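Local coordinates for protein sulfotransferase (Alicyclobacillus acidocaldarius subsp. acidocaldarius, PDB 3RNL) that probably transfers sulfo groups to an acceptor and binds magnesium ions, at residues A[145-150]-A[161-166]. Sequence-based numbering, arbitrary orientation.
Sequences AKEEER and YRAVGL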
ATOM      1  N   ALA A 145       8.567 -20.274  -4.412  1.00 16.66           N
ATOM      2  CA  ALA A 145       8.020 -21.421  -5.120  1.00 15.89           C
ATOM      3  C   ALA A 145       6.677 -21.867  -4.545  1.00 16.51           C
ATOM      4  O   ALA A 145       5.897 -22.541  -5.226  1.00 21.83           O
ATOM      5  CB  ALA A 145       9.024 -22.575  -5.116  1.00 22.41           C
ATOM      6  N   LYS A 146       6.407 -21.500  -3.294  1.00 17.27           N
ATOM      7  CA  LYS A 146       5.147 -21.866  -2.653  1.00 18.21           C
ATOM      8  C   LYS A 146       3.998 -20.889  -2.901  1.00 18.96           C
ATOM      9  O   LYS A 146       2.886 -21.116  -2.418  1.00 18.77           O
ATOM     10  CB  LYS A 146       5.336 -22.025  -1.137  1.00 20.42           C
ATOM     11  CG  LYS A 146       6.108 -23.279  -0.765  1.00 30.38           C
ATOM     12  CD  LYS A 146       5.945 -23.620   0.700  1.00 43.79           C
ATOM     13  CE  LYS A 146       6.508 -25.000   1.009  1.00 51.42           C
ATOM     14  NZ  LYS A 146       5.810 -26.076   0.245  1.00 60.30           N
ATOM     15  N   GLU A 147       4.245 -19.804  -3.628  1.00 17.34           N
ATOM     16  CA  GLU A 147       3.220 -18.759  -3.709  1.00 17.91           C
ATOM     17  C   GLU A 147       1.878 -19.248  -4.269  1.00 15.90           C
ATOM     18  O   GLU A 147       0.824 -18.972  -3.690  1.00 18.41           O
ATOM     19  CB  GLU A 147       3.704 -17.549  -4.514  1.00 17.24           C
ATOM     20  CG  GLU A 147       2.631 -16.472  -4.633  1.00 20.55           C
ATOM     21  CD  GLU A 147       3.134 -15.215  -5.318  1.00 23.15           C
ATOM     22  OE1 GLU A 147       4.364 -15.106  -5.514  1.00 20.65           O
ATOM     23  OE2 GLU A 147       2.295 -14.348  -5.656  1.00 16.51           O
ATOM     24  N   GLU A 148       1.921 -19.978  -5.381  0.50 19.47           N
ATOM     25  CA  GLU A 148       0.694 -20.475  -5.998  0.50 20.63           C
ATOM     26  C   GLU A 148      -0.141 -21.310  -5.026  0.50 21.79           C
ATOM     27  O   GLU A 148      -1.355 -21.129  -4.929  0.50 21.05           O
ATOM     28  CB  GLU A 148       0.991 -21.297  -7.256  0.50 24.80           C
ATOM     29  CG  GLU A 148      -0.269 -21.711  -8.007  0.50 32.94           C
ATOM     30  CD  GLU A 148       0.002 -22.653  -9.173  0.50 47.55           C
ATOM     31  OE1 GLU A 148       1.016 -23.381  -9.142  0.50 52.55           O
ATOM     32  OE2 GLU A 148      -0.812 -22.666 -10.122  0.50 49.50           O
ATOM     33  N   GLU A 149       0.507 -22.222  -4.306  0.50 19.09           N
ATOM     34  CA  GLU A 149      -0.215 -23.082  -3.369  0.50 20.76           C
ATOM     35  C   GLU A 149      -0.751 -22.310  -2.162  0.50 17.74           C
ATOM     36  O   GLU A 149      -1.784 -22.664  -1.601  0.50 18.66           O
ATOM     37  CB  GLU A 149       0.648 -24.267  -2.913  0.50 25.48           C
ATOM     38  CG  GLU A 149       1.784 -23.915  -1.964  0.50 32.56           C
ATOM     39  CD  GLU A 149       2.397 -25.143  -1.299  0.50 44.30           C
ATOM     40  OE1 GLU A 149       1.647 -26.087  -0.972  0.50 42.96           O
ATOM     41  OE2 GLU A 149       3.631 -25.165  -1.104  0.50 48.56           O
ATOM     42  N   ARG A 150      -0.050 -21.248  -1.772  1.00 15.73           N
ATOM     43  CA  ARG A 150      -0.490 -20.409  -0.666  1.00 18.36           C
ATOM     44  C   ARG A 150      -1.661 -19.525  -1.064  1.00 16.89           C
ATOM     45  O   ARG A 150      -2.545 -19.242  -0.252  1.00 17.85           O
ATOM     46  CB  ARG A 150       0.672 -19.567  -0.135  1.00 16.86           C
ATOM     47  CG  ARG A 150       1.698 -20.443   0.582  1.00 17.74           C
ATOM     48  CD  ARG A 150       2.944 -19.659   0.936  1.00 20.01           C
ATOM     49  NE  ARG A 150       3.822 -20.416   1.832  1.00 17.59           N
ATOM     50  CZ  ARG A 150       5.099 -20.103   2.028  1.00 19.38           C
ATOM     51  NH1 ARG A 150       5.626 -19.074   1.377  1.00 16.35           N
ATOM     52  NH2 ARG A 150       5.847 -20.815   2.865  1.00 20.68           N
ATOM     53  N   TYR A 161       4.278 -12.922  -3.196  1.00 15.07           N
ATOM     54  CA  TYR A 161       5.422 -12.100  -3.539  1.00 13.91           C
ATOM     55  C   TYR A 161       5.204 -11.491  -4.900  1.00 12.96           C
ATOM     56  O   TYR A 161       5.427 -10.297  -5.101  1.00 15.87           O
ATOM     57  CB  TYR A 161       6.677 -12.962  -3.567  1.00 15.47           C
ATOM     58  CG  TYR A 161       7.022 -13.510  -2.212  1.00 14.00           C
ATOM     59  CD1 TYR A 161       7.282 -12.662  -1.147  1.00 21.35           C
ATOM     60  CD2 TYR A 161       7.101 -14.883  -2.000  1.00 16.60           C
ATOM     61  CE1 TYR A 161       7.594 -13.165   0.108  1.00 20.30           C
ATOM     62  CE2 TYR A 161       7.411 -15.391  -0.756  1.00 15.62           C
ATOM     63  CZ  TYR A 161       7.665 -14.533   0.289  1.00 15.53           C
ATOM     64  OH  TYR A 161       7.980 -15.051   1.528  1.00 19.10           O
ATOM     65  N   ARG A 162       4.794 -12.332  -5.837  1.00 12.08           N
ATOM     66  CA  ARG A 162       4.557 -11.889  -7.210  1.00 15.44           C
ATOM     67  C   ARG A 162       3.225 -11.150  -7.369  1.00 18.56           C
ATOM     68  O   ARG A 162       3.181 -10.074  -7.967  1.00 15.54           O
ATOM     69  CB  ARG A 162       4.610 -13.084  -8.183  1.00 14.92           C
ATOM     70  CG  ARG A 162       6.017 -13.635  -8.448  1.00 14.35           C
ATOM     71  CD  ARG A 162       5.939 -14.953  -9.261  1.00 18.37           C
ATOM     72  NE  ARG A 162       7.142 -15.176 -10.074  1.00 30.86           N
ATOM     73  CZ  ARG A 162       8.177 -15.923  -9.698  1.00 38.91           C
ATOM     74  NH1 ARG A 162       8.166 -16.523  -8.518  1.00 37.46           N
ATOM     75  NH2 ARG A 162       9.221 -16.073 -10.504  1.00 37.61           N
ATOM     76  N   ALA A 163       2.141 -11.715  -6.834  1.00 12.27           N
ATOM     77  CA  ALA A 163       0.820 -11.172  -7.153  1.00 14.25           C
ATOM     78  C   ALA A 163       0.690  -9.723  -6.688  1.00 12.53           C
ATOM     79  O   ALA A 163       0.119  -8.872  -7.383  1.00 13.72           O
ATOM     80  CB  ALA A 163      -0.287 -12.028  -6.541  1.00 16.63           C
ATOM     81  N   VAL A 164       1.222  -9.437  -5.508  1.00 12.31           N
ATOM     82  CA  VAL A 164       1.081  -8.099  -4.933  1.00 11.19           C
ATOM     83  C   VAL A 164       1.938  -7.062  -5.675  1.00 15.40           C
ATOM     84  O   VAL A 164       1.632  -5.868  -5.678  1.00 14.45           O
ATOM     85  CB  VAL A 164       1.377  -8.138  -3.407  1.00 11.00           C
ATOM     86  CG1 VAL A 164       1.592  -6.744  -2.839  1.00 14.10           C
ATOM     87  CG2 VAL A 164       0.219  -8.851  -2.697  1.00 14.54           C
ATOM     88  N   GLY A 165       2.994  -7.530  -6.320  1.00 10.91           N
ATOM     89  CA  GLY A 165       3.880  -6.654  -7.072  1.00  9.92           C
ATOM     90  C   GLY A 165       3.448  -6.406  -8.513  1.00 10.92           C
ATOM     91  O   GLY A 165       4.102  -5.613  -9.210  1.00 11.71           O
ATOM     92  N   LEU A 166       2.361  -7.022  -8.987  1.00 11.45           N
ATOM     93  CA  LEU A 166       2.017  -6.671 -10.359  1.00 11.51           C
ATOM     94  C   LEU A 166       1.056  -5.498 -10.235  1.00 13.83           C
ATOM     95  O   LEU A 166      -0.171  -5.629 -10.342  1.00 11.98           O
ATOM     96  CB  LEU A 166       1.296  -7.869 -10.991  1.00 14.37           C
ATOM     97  CG  LEU A 166       2.167  -9.113 -11.240  1.00 14.65           C
ATOM     98  CD1 LEU A 166       1.333 -10.379 -11.488  1.00 17.44           C
ATOM     99  CD2 LEU A 166       3.076  -8.837 -12.427  1.00 14.28           C
TER
HETATM  100  O   HOH W   1       6.240 -16.652  -6.411  1.00 21.76           O
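Glu-147, at the start of helix 147-152, sets its carboxylate against the backbone N-H groups of Arg-162 and Ala-163, a bidentate carboxylate accepting two successive backbone N-H groups from the turn at 161-164, whose backbone angles are helical but which lacks the regular helix bonds, within the alpha-beta-alpha sandwich of the sulfotransferase fold.

Two direct hydrogen bonds define it. Arg-162 N donates to Glu-147 OE1 over 2.8 Å, nearly straight at 169°, on the syn side but 21° out of the carboxylate plane. Ala-163 N reaches Glu-147 OE2 at 2.9 Å, using the syn lone pair. The two oxygens thus accept from N-H groups of consecutive residues, which restricts rotation of the carboxylate. With CG anti to the backbone N (chi1 179°) and an extended chain beyond it, Glu-147 reaches across to segment 161-166. The N-H groups at this turn would probably favour the charged form of the buried acid.

Carbon atoms pack against the oxygens: Arg-162 CB lies 3.4 Å from Glu-147 OE1, and Ala-163 CB is 3.6 Å from Glu-147 OE2. Tyr-161 CB lies 3.7 Å from Glu-147 OE1, and its ring packs on helix 119-132, with the hydroxyl hydrogen-bonded to Ser-143.

Water completes the polar network. The Arg-162 guanidinium, which also makes a cation-pi contact with Phe-282, meets it edge-on in plane; NH1 donates to the water at 2.9 Å, and the water donates to Glu-147 OE1 at 2.6 Å.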